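Local coordinates for putative prephenate dehydratase (Streptococcus mutans, PDB 4LUB), which probably catalyses the conversion of prephenate to 3-phenylpyruvate, with loss of carbon dioxide and water, the prephenate dehydratase step of L-phenylalanine biosynthesis, at residues 36-41 against 70-75; 63-68 against 266-271; 208-213 against 259-264. All blocks are in the same frame, centred on the assembly; numbering follows the deposited sequence.

Contact 1. Residues 36-41 against 70-75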
loop_
_atom_site.group_PDB
_atom_site.type_symbol
_atom_site.label_atom_id
_atom_site.label_comp_id
_atom_site.label_asym_id
_atom_site.label_seq_id
_atom_site.Cartn_x
_atom_site.Cartn_y
_atom_site.Cartn_z
ATOM N N GLU B 36 4.971 2.683 21.102
ATOM C CA GLU B 36 4.912 2.977 22.528
ATOM C C GLU B 36 3.664 3.776 22.912
ATOM O O GLU B 36 3.124 3.592 24.004
ATOM C CB GLU B 36 6.178 3.724 22.973
ATOM C CG GLU B 36 7.432 2.850 23.000
ATOM C CD GLU B 36 7.231 1.538 23.754
ATOM O OE1 GLU B 36 6.603 1.555 24.838
ATOM O OE2 GLU B 36 7.683 0.485 23.251
ATOM N N VAL B 37 3.227 4.679 22.034
ATOM C CA VAL B 37 1.927 5.330 22.194
ATOM C C VAL B 37 0.784 4.328 22.359
ATOM O O VAL B 37 -0.003 4.420 23.304
ATOM C CB VAL B 37 1.598 6.259 20.997
ATOM C CG1 VAL B 37 0.243 6.911 21.196
ATOM C CG2 VAL B 37 2.692 7.310 20.785
ATOM N N ILE B 38 0.690 3.388 21.425
ATOM C CA ILE B 38 -0.330 2.345 21.488
ATOM C C ILE B 38 -0.149 1.395 22.678
ATOM O O ILE B 38 -1.118 1.062 23.360
ATOM C CB ILE B 38 -0.386 1.526 20.174
ATOM C CG1 ILE B 38 -0.727 2.449 18.998
ATOM C CG2 ILE B 38 -1.452 0.448 20.275
ATOM C CD1 ILE B 38 -0.423 1.864 17.609
ATOM N N LYS B 39 1.084 0.973 22.935
ATOM C CA LYS B 39 1.391 0.160 24.123
ATOM C C LYS B 39 0.978 0.822 25.441
ATOM O O LYS B 39 0.551 0.142 26.375
ATOM C CB LYS B 39 2.892 -0.185 24.158
ATOM C CG LYS B 39 3.280 -1.249 23.132
ATOM C CD LYS B 39 4.776 -1.501 23.063
ATOM C CE LYS B 39 5.357 -1.893 24.411
ATOM N NZ LYS B 39 6.844 -2.040 24.336
ATOM N N ALA B 40 1.117 2.143 25.513
ATOM C CA ALA B 40 0.657 2.917 26.669
ATOM C C ALA B 40 -0.820 2.687 26.987
ATOM O O ALA B 40 -1.220 2.638 28.151
ATOM C CB ALA B 40 0.915 4.400 26.444
ATOM N N TYR B 41 -1.638 2.553 25.950
ATOM C CA TYR B 41 -3.048 2.264 26.161
ATOM C C TYR B 41 -3.203 0.838 26.652
ATOM O O TYR B 41 -3.973 0.562 27.570
ATOM C CB TYR B 41 -3.843 2.434 24.871
ATOM C CG TYR B 41 -5.268 1.951 24.986
ATOM C CD1 TYR B 41 -6.268 2.792 25.451
ATOM C CD2 TYR B 41 -5.606 0.637 24.675
ATOM C CE1 TYR B 41 -7.571 2.356 25.563
ATOM C CE2 TYR B 41 -6.904 0.191 24.786
ATOM C CZ TYR B 41 -7.884 1.057 25.230
ATOM O OH TYR B 41 -9.179 0.614 25.345
ATOM N N HIS B 70 -1.529 -6.843 13.824
ATOM C CA HIS B 70 -0.873 -8.012 14.420
ATOM C C HIS B 70 -1.046 -8.136 15.927
ATOM O O HIS B 70 -1.230 -9.232 16.451
ATOM C CB HIS B 70 0.627 -7.988 14.110
ATOM C CG HIS B 70 0.955 -8.157 12.658
ATOM N ND1 HIS B 70 0.689 -9.319 11.966
ATOM C CD2 HIS B 70 1.524 -7.310 11.767
ATOM C CE1 HIS B 70 1.085 -9.185 10.712
ATOM N NE2 HIS B 70 1.592 -7.973 10.564
ATOM N N GLN B 71 -0.978 -7.014 16.628
ATOM C CA GLN B 71 -0.771 -7.064 18.069
ATOM C C GLN B 71 -1.900 -6.460 18.885
ATOM O O GLN B 71 -2.283 -7.019 19.910
ATOM C CB GLN B 71 0.554 -6.390 18.426
ATOM C CG GLN B 71 1.730 -7.324 18.272
ATOM C CD GLN B 71 1.620 -8.527 19.188
ATOM O OE1 GLN B 71 1.163 -8.412 20.328
ATOM N NE2 GLN B 71 2.006 -9.693 18.686
ATOM N N ALA B 72 -2.418 -5.314 18.460
ATOM C CA ALA B 72 -3.378 -4.611 19.298
ATOM C C ALA B 72 -4.812 -5.129 19.180
ATOM O O ALA B 72 -5.238 -5.614 18.133
ATOM C CB ALA B 72 -3.336 -3.127 18.970
ATOM N N LYS B 73 -5.549 -4.962 20.273
ATOM C CA LYS B 73 -6.972 -5.254 20.363
ATOM C C LYS B 73 -7.595 -3.933 20.814
ATOM O O LYS B 73 -8.077 -3.772 21.935
ATOM C CB LYS B 73 -7.236 -6.436 21.317
ATOM C CG LYS B 73 -8.626 -6.551 21.965
ATOM C CD LYS B 73 -9.762 -6.637 20.964
ATOM C CE LYS B 73 -11.099 -6.563 21.689
ATOM N NZ LYS B 73 -11.603 -5.164 21.781
ATOM N N ILE B 74 -7.463 -2.951 19.933
ATOM C CA ILE B 74 -7.911 -1.591 20.175
ATOM C C ILE B 74 -8.485 -1.087 18.853
ATOM O O ILE B 74 -8.109 -1.587 17.796
ATOM C CB ILE B 74 -6.743 -0.705 20.670
ATOM C CG1 ILE B 74 -7.229 0.658 21.131
ATOM C CG2 ILE B 74 -5.682 -0.539 19.583
ATOM C CD1 ILE B 74 -6.094 1.545 21.556
ATOM N N GLU B 75 -9.389 -0.117 18.900
ATOM C CA GLU B 75 -9.993 0.413 17.674
ATOM C C GLU B 75 -9.816 1.912 17.489
ATOM O O GLU B 75 -9.733 2.661 18.463
ATOM C CB GLU B 75 -11.486 0.083 17.613
ATOM C CG GLU B 75 -11.799 -1.397 17.571
ATOM C CD GLU B 75 -13.286 -1.676 17.434
ATOM O OE1 GLU B 75 -14.061 -0.715 17.231
ATOM O OE2 GLU B 75 -13.680 -2.859 17.520
#

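Contact 2. Residues 63-68 against 266-271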
loop_
_atom_site.group_PDB
_atom_site.type_symbol
_atom_site.label_atom_id
_atom_site.label_comp_id
_atom_site.label_asym_id
_atom_site.label_seq_id
_atom_site.Cartn_x
_atom_site.Cartn_y
_atom_site.Cartn_z
ATOM N N GLU B 63 4.082 1.445 10.451
ATOM C CA GLU B 63 4.138 1.144 11.883
ATOM C C GLU B 63 2.761 1.078 12.542
ATOM O O GLU B 63 2.492 0.179 13.339
ATOM C CB GLU B 63 5.010 2.166 12.633
ATOM C CG GLU B 63 5.467 1.628 13.993
ATOM C CD GLU B 63 6.251 2.631 14.817
ATOM O OE1 GLU B 63 6.659 3.682 14.268
ATOM O OE2 GLU B 63 6.469 2.366 16.024
ATOM N N THR B 64 1.906 2.045 12.229
ATOM C CA THR B 64 0.576 2.109 12.829
ATOM C C THR B 64 -0.270 0.893 12.473
ATOM O O THR B 64 -0.784 0.200 13.352
ATOM C CB THR B 64 -0.184 3.381 12.394
ATOM O OG1 THR B 64 0.537 4.539 12.828
ATOM C CG2 THR B 64 -1.558 3.417 13.032
ATOM N N PHE B 65 -0.386 0.616 11.181
ATOM C CA PHE B 65 -1.215 -0.485 10.708
ATOM C C PHE B 65 -0.675 -1.882 11.030
ATOM O O PHE B 65 -1.461 -2.782 11.328
ATOM C CB PHE B 65 -1.460 -0.319 9.211
ATOM C CG PHE B 65 -2.405 0.792 8.906
ATOM C CD1 PHE B 65 -3.756 0.651 9.170
ATOM C CD2 PHE B 65 -1.937 2.008 8.432
ATOM C CE1 PHE B 65 -4.635 1.679 8.924
ATOM C CE2 PHE B 65 -2.812 3.052 8.187
ATOM C CZ PHE B 65 -4.166 2.884 8.430
ATOM N N ASP B 66 0.639 -2.087 10.943
ATOM C CA ASP B 66 1.212 -3.373 11.356
ATOM C C ASP B 66 0.938 -3.677 12.829
ATOM O O ASP B 66 0.536 -4.788 13.174
ATOM C CB ASP B 66 2.725 -3.441 11.079
ATOM C CG ASP B 66 3.066 -3.239 9.605
ATOM O OD1 ASP B 66 2.208 -3.538 8.747
ATOM O OD2 ASP B 66 4.201 -2.813 9.306
ATOM N N TYR B 67 1.194 -2.714 13.704
ATOM C CA TYR B 67 0.901 -2.907 15.122
ATOM C C TYR B 67 -0.591 -3.146 15.403
ATOM O O TYR B 67 -0.943 -4.066 16.137
ATOM C CB TYR B 67 1.400 -1.735 15.959
ATOM C CG TYR B 67 1.509 -2.145 17.408
ATOM C CD1 TYR B 67 2.642 -2.796 17.876
ATOM C CD2 TYR B 67 0.465 -1.923 18.294
ATOM C CE1 TYR B 67 2.741 -3.203 19.199
ATOM C CE2 TYR B 67 0.554 -2.323 19.614
ATOM C CZ TYR B 67 1.691 -2.960 20.060
ATOM O OH TYR B 67 1.779 -3.356 21.371
ATOM N N LEU B 68 -1.449 -2.282 14.868
ATOM C CA LEU B 68 -2.895 -2.437 15.022
ATOM C C LEU B 68 -3.460 -3.762 14.514
ATOM O O LEU B 68 -4.373 -4.314 15.127
ATOM C CB LEU B 68 -3.632 -1.279 14.337
ATOM C CG LEU B 68 -4.203 -0.163 15.229
ATOM C CD1 LEU B 68 -3.426 0.104 16.504
ATOM C CD2 LEU B 68 -4.478 1.110 14.423
ATOM N N LYS B 266 -10.598 -8.109 10.410
ATOM C CA LYS B 266 -10.510 -7.427 11.690
ATOM C C LYS B 266 -11.017 -5.999 11.531
ATOM O O LYS B 266 -10.547 -5.275 10.655
ATOM C CB LYS B 266 -9.066 -7.430 12.198
ATOM C CG LYS B 266 -8.870 -6.846 13.576
ATOM C CD LYS B 266 -7.417 -6.983 13.968
ATOM C CE LYS B 266 -7.139 -6.360 15.316
ATOM N NZ LYS B 266 -5.775 -6.713 15.773
ATOM N N ILE B 267 -11.993 -5.608 12.345
ATOM C CA ILE B 267 -12.434 -4.217 12.374
ATOM C C ILE B 267 -11.417 -3.338 13.088
ATOM O O ILE B 267 -11.224 -3.457 14.299
ATOM C CB ILE B 267 -13.804 -4.052 13.059
ATOM C CG1 ILE B 267 -14.855 -4.908 12.349
ATOM C CG2 ILE B 267 -14.218 -2.575 13.074
ATOM C CD1 ILE B 267 -16.247 -4.765 12.923
ATOM N N LEU B 268 -10.758 -2.466 12.330
ATOM C CA LEU B 268 -9.766 -1.576 12.911
ATOM C C LEU B 268 -10.434 -0.366 13.549
ATOM O O LEU B 268 -9.878 0.240 14.458
ATOM C CB LEU B 268 -8.761 -1.115 11.850
ATOM C CG LEU B 268 -7.930 -2.190 11.151
ATOM C CD1 LEU B 268 -6.975 -1.540 10.169
ATOM C CD2 LEU B 268 -7.161 -3.016 12.170
ATOM N N GLY B 269 -11.639 -0.033 13.091
ATOM C CA GLY B 269 -12.352 1.111 13.628
ATOM C C GLY B 269 -13.638 1.485 12.915
ATOM O O GLY B 269 -13.754 1.310 11.702
ATOM N N LYS B 270 -14.614 1.958 13.690
ATOM C CA LYS B 270 -15.764 2.707 13.178
ATOM C C LYS B 270 -15.737 4.113 13.757
ATOM O O LYS B 270 -15.774 4.279 14.972
ATOM C CB LYS B 270 -17.103 2.039 13.525
ATOM C CG LYS B 270 -17.266 0.598 13.085
ATOM C CD LYS B 270 -18.664 0.122 13.442
ATOM C CE LYS B 270 -18.842 -1.373 13.272
ATOM N NZ LYS B 270 -20.239 -1.775 13.623
ATOM N N TYR B 271 -15.663 5.133 12.909
ATOM C CA TYR B 271 -15.349 6.457 13.437
ATOM C C TYR B 271 -15.920 7.573 12.583
ATOM O O TYR B 271 -16.162 7.396 11.386
ATOM C CB TYR B 271 -13.829 6.631 13.552
ATOM C CG TYR B 271 -13.098 6.220 12.290
ATOM C CD1 TYR B 271 -12.943 7.117 11.236
ATOM C CD2 TYR B 271 -12.583 4.932 12.139
ATOM C CE1 TYR B 271 -12.293 6.752 10.069
ATOM C CE2 TYR B 271 -11.927 4.555 10.970
ATOM C CZ TYR B 271 -11.785 5.478 9.940
ATOM O OH TYR B 271 -11.144 5.127 8.777
#

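Contact 3. Residues 208-213 against 259-264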
loop_
_atom_site.group_PDB
_atom_site.type_symbol
_atom_site.label_atom_id
_atom_site.label_comp_id
_atom_site.label_asym_id
_atom_site.label_seq_id
_atom_site.Cartn_x
_atom_site.Cartn_y
_atom_site.Cartn_z
ATOM N N LEU B 208 -9.528 -11.046 -3.852
ATOM C CA LEU B 208 -9.826 -9.672 -3.454
ATOM C C LEU B 208 -11.103 -9.128 -4.087
ATOM O O LEU B 208 -11.904 -8.467 -3.429
ATOM C CB LEU B 208 -8.663 -8.747 -3.808
ATOM C CG LEU B 208 -8.760 -7.350 -3.191
ATOM C CD1 LEU B 208 -8.988 -7.436 -1.678
ATOM C CD2 LEU B 208 -7.545 -6.478 -3.543
ATOM N N TYR B 209 -11.262 -9.364 -5.383
ATOM C CA TYR B 209 -12.479 -8.957 -6.077
ATOM C C TYR B 209 -13.778 -9.435 -5.406
ATOM O O TYR B 209 -14.762 -8.704 -5.396
ATOM C CB TYR B 209 -12.424 -9.417 -7.532
ATOM C CG TYR B 209 -12.835 -10.840 -7.769
ATOM C CD1 TYR B 209 -11.964 -11.886 -7.498
ATOM C CD2 TYR B 209 -14.095 -11.144 -8.261
ATOM C CE1 TYR B 209 -12.329 -13.197 -7.728
ATOM C CE2 TYR B 209 -14.476 -12.456 -8.487
ATOM C CZ TYR B 209 -13.587 -13.479 -8.218
ATOM O OH TYR B 209 -13.949 -14.791 -8.433
ATOM N N LYS B 210 -13.776 -10.643 -4.846
ATOM C CA LYS B 210 -14.931 -11.145 -4.102
ATOM C C LYS B 210 -15.223 -10.289 -2.884
ATOM O O LYS B 210 -16.377 -9.991 -2.585
ATOM C CB LYS B 210 -14.721 -12.588 -3.642
ATOM C CG LYS B 210 -14.525 -13.604 -4.748
ATOM C CD LYS B 210 -14.724 -15.009 -4.193
ATOM C CE LYS B 210 -14.162 -16.066 -5.129
ATOM N NZ LYS B 210 -15.264 -16.712 -5.903
ATOM N N ALA B 211 -14.166 -9.915 -2.174
ATOM C CA ALA B 211 -14.305 -9.075 -0.997
ATOM C C ALA B 211 -14.823 -7.688 -1.357
ATOM O O ALA B 211 -15.727 -7.172 -0.709
ATOM C CB ALA B 211 -12.965 -8.976 -0.261
ATOM N N LEU B 212 -14.245 -7.075 -2.383
ATOM C CA LEU B 212 -14.724 -5.771 -2.837
ATOM C C LEU B 212 -16.129 -5.780 -3.450
ATOM O O LEU B 212 -16.885 -4.832 -3.258
ATOM C CB LEU B 212 -13.735 -5.153 -3.828
ATOM C CG LEU B 212 -12.540 -4.385 -3.228
ATOM C CD1 LEU B 212 -12.043 -4.967 -1.916
ATOM C CD2 LEU B 212 -11.414 -4.243 -4.234
ATOM N N SER B 213 -16.468 -6.822 -4.205
ATOM C CA SER B 213 -17.810 -6.925 -4.797
ATOM C C SER B 213 -18.907 -6.934 -3.742
ATOM O O SER B 213 -19.998 -6.404 -3.954
ATOM C CB SER B 213 -17.925 -8.179 -5.668
ATOM O OG SER B 213 -17.051 -8.096 -6.783
ATOM N N THR B 259 -17.892 -13.133 5.889
ATOM C CA THR B 259 -17.868 -14.359 6.686
ATOM C C THR B 259 -18.409 -15.579 5.933
ATOM O O THR B 259 -17.762 -16.626 5.894
ATOM C CB THR B 259 -18.648 -14.175 8.003
ATOM O OG1 THR B 259 -18.120 -13.037 8.700
ATOM C CG2 THR B 259 -18.485 -15.396 8.898
ATOM N N SER B 260 -19.590 -15.444 5.337
ATOM C CA SER B 260 -20.177 -16.534 4.564
ATOM C C SER B 260 -19.300 -16.977 3.391
ATOM O O SER B 260 -19.376 -18.126 2.966
ATOM C CB SER B 260 -21.570 -16.134 4.050
ATOM O OG SER B 260 -21.491 -15.463 2.799
ATOM N N ILE B 261 -18.471 -16.071 2.878
ATOM C CA ILE B 261 -17.551 -16.386 1.782
ATOM C C ILE B 261 -16.247 -17.020 2.311
ATOM O O ILE B 261 -15.452 -17.580 1.553
ATOM C CB ILE B 261 -17.253 -15.105 0.932
ATOM C CG1 ILE B 261 -18.492 -14.708 0.133
ATOM C CG2 ILE B 261 -16.164 -15.326 -0.093
ATOM C CD1 ILE B 261 -18.430 -13.295 -0.410
ATOM N N GLY B 262 -16.038 -16.949 3.619
ATOM C CA GLY B 262 -14.789 -17.412 4.197
ATOM C C GLY B 262 -13.672 -16.382 4.218
ATOM O O GLY B 262 -12.512 -16.729 4.433
ATOM N N ILE B 263 -14.008 -15.117 3.984
ATOM C CA ILE B 263 -13.034 -14.036 4.117
ATOM C C ILE B 263 -13.012 -13.534 5.557
ATOM O O ILE B 263 -14.056 -13.189 6.120
ATOM C CB ILE B 263 -13.335 -12.859 3.156
ATOM C CG1 ILE B 263 -13.195 -13.313 1.701
ATOM C CG2 ILE B 263 -12.391 -11.690 3.413
ATOM C CD1 ILE B 263 -14.028 -12.506 0.734
ATOM N N HIS B 264 -11.825 -13.486 6.153
ATOM C CA HIS B 264 -11.712 -13.040 7.533
ATOM C C HIS B 264 -11.337 -11.576 7.582
ATOM O O HIS B 264 -10.592 -11.084 6.736
ATOM C CB HIS B 264 -10.664 -13.855 8.297
ATOM C CG HIS B 264 -11.046 -15.286 8.516
ATOM N ND1 HIS B 264 -10.333 -16.339 7.986
ATOM C CD2 HIS B 264 -12.059 -15.835 9.226
ATOM C CE1 HIS B 264 -10.894 -17.478 8.355
ATOM N NE2 HIS B 264 -11.943 -17.199 9.109
#

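Contact 1. Residues 36-41 against 70-75
Tyr41 and Ile74 carry most of this contact, the isoleucine laying the end of its longer branch over one face of the phenol ring. CD1 of Ile74 stands 3.6 Å from the centroid of the Tyr41 ring and 24° off the ring normal, which meets the geometry of a CH-pi contact. It is displaced from the centre toward the CD2 side, where Tyr41 CD2 and Ile74 CD1 come within 3.3 Å. Behind the methyl, Ile74 CG1 lies 3.7 Å from Tyr41 CE2, so the branch passes over the CD2-CE2 side of the ring at a slant. Both side chains are extended away from their own backbones: Tyr41 has CG anti to its amide nitrogen (chi1 171°), and in Ile74 CG1 is anti likewise, with CD1 continuing the line (chi2 -178°).

One turn earlier in helix 34-42, Ile38 presents its CG2 methyl to the loop. This methyl is 4.2 Å from Ala72 CB and 4.4 Å from Ile74 CG2, so the two branches of Ile74 have separate partners, CD1 the tyrosine and CG2 the isoleucine. Leu68 of helix 62-70 and Leu178 of strand 172-179 touch both Ile38 and Ile74 and extend this apolar cluster.

Every interaction between residues 36-41 and 70-75 is therefore apolar, with Ile38, Ala72 and Ile74 buried. Their mutual fit rests on dispersion and shape, and the CH-pi contact over the Tyr41 face is its most directional element.

Contact 2. Residues 63-68 against 266-271
Lys266 opens the strand segment by sending its amine to Leu68, near the C-terminal end of helix 62-70. With CG anti to the backbone nitrogen (chi1 -175°) and the rest of the chain extended, NZ reaches Leu68 O at 2.9 Å. The bond lies in the carbonyl plane with a C=O to donor angle of 149°. The same NZ also donates to Phe69 O and Ala72 O, so three carbonyl oxygens grip it, and a positive charge at this end of the helix would be expected to suit the helix dipole.

Two residues on, Leu268 points into the gap between helix and strand, whose segment axes approach to 10.8 Å, their N-to-C directions 123° apart. Its two methyls divide the work. CD1 comes to the edge of the Phe65 ring, near the ring plane, 4.0 Å from Phe65 CD1; the two side chains cross at about a right angle. CD2 lies more loosely against the helix, 4.5 Å from Leu68 CB. Ile240 of strand 237-244 touches both Phe65 and Leu268.

Leu268 and Gly269 both face Ser195, which makes a classic beta bulge, and the backbone of Leu268 also bonds to Ala76. Farther along, the ring of Tyr271 meets Trp176, which also meets Phe65, and the Tyr271 hydroxyl is hydrogen-bonded to Ser195 OG.

The bulged strand thus pairs with strand 189-199 and with strand 75-83, a sheet connection joining the ACT and prephenate dehydratase regions, with helix 62-70 packed against it.

Contact 3. Residues 208-213 against 259-264
Ile263 turns CG1 beside its backbone nitrogen and anti to the carbonyl carbon (chi1 -64°), and a further near-extended step (chi2 154°) carries CD1 to Ala211. The contact belongs to the ACT domain, whose beta-alpha-beta-beta-alpha-beta order is followed by the chain from strand 189-199 to strand 264-274; it joins the domain's first helix to the end of its second and the residues just after it.

The terminal methyl does the touching: Ile263 CD1 is 3.8 Å from Ala211 CB and 3.9 Å from Ala211 CA, so it rests on the helix surface where the short alanine admits it. It also lies 4.4 Å from Lys210 CB. Nearer the surface, Ile261 CG2 meets the aliphatic part of Lys210, 4.4 Å from its CD.

Between the two isoleucines the helix ends in a Schellman motif, with Gly262 at positive phi (86°). Ile261 and Ile263, flanking this glycine in sequence, both direct CB toward helix 208-216. Leu212 and Ser213 of that helix pack on the same two residues of the second subunit. Within helix 208-216, Tyr209 O accepts from Ser213 N and, at 2.7 Å, from Ser213 OG, the two donors arriving from opposite faces of its carbonyl plane.

In the fold
From the N terminus, contact 1 closes the first loop, bringing helix 34-42 to the residues that follow helix 62-70. Contact 2 starts inside that loop, on helix 62-70, and closes only at strand 264-274, so the two cross; their centres lie 9 Å apart, and they touch where Ile38 packs on Tyr67. The long span of contact 2 includes the unmodelled residues 86-169 and encloses contact 3, which is nested within it and lies in series after contact 1. Contact 1 lies within the dehydratase region, contact 3 joins the two ACT helices, and contact 2 ties these regions to each other, with 259-264 followed, one residue later, by 266-271.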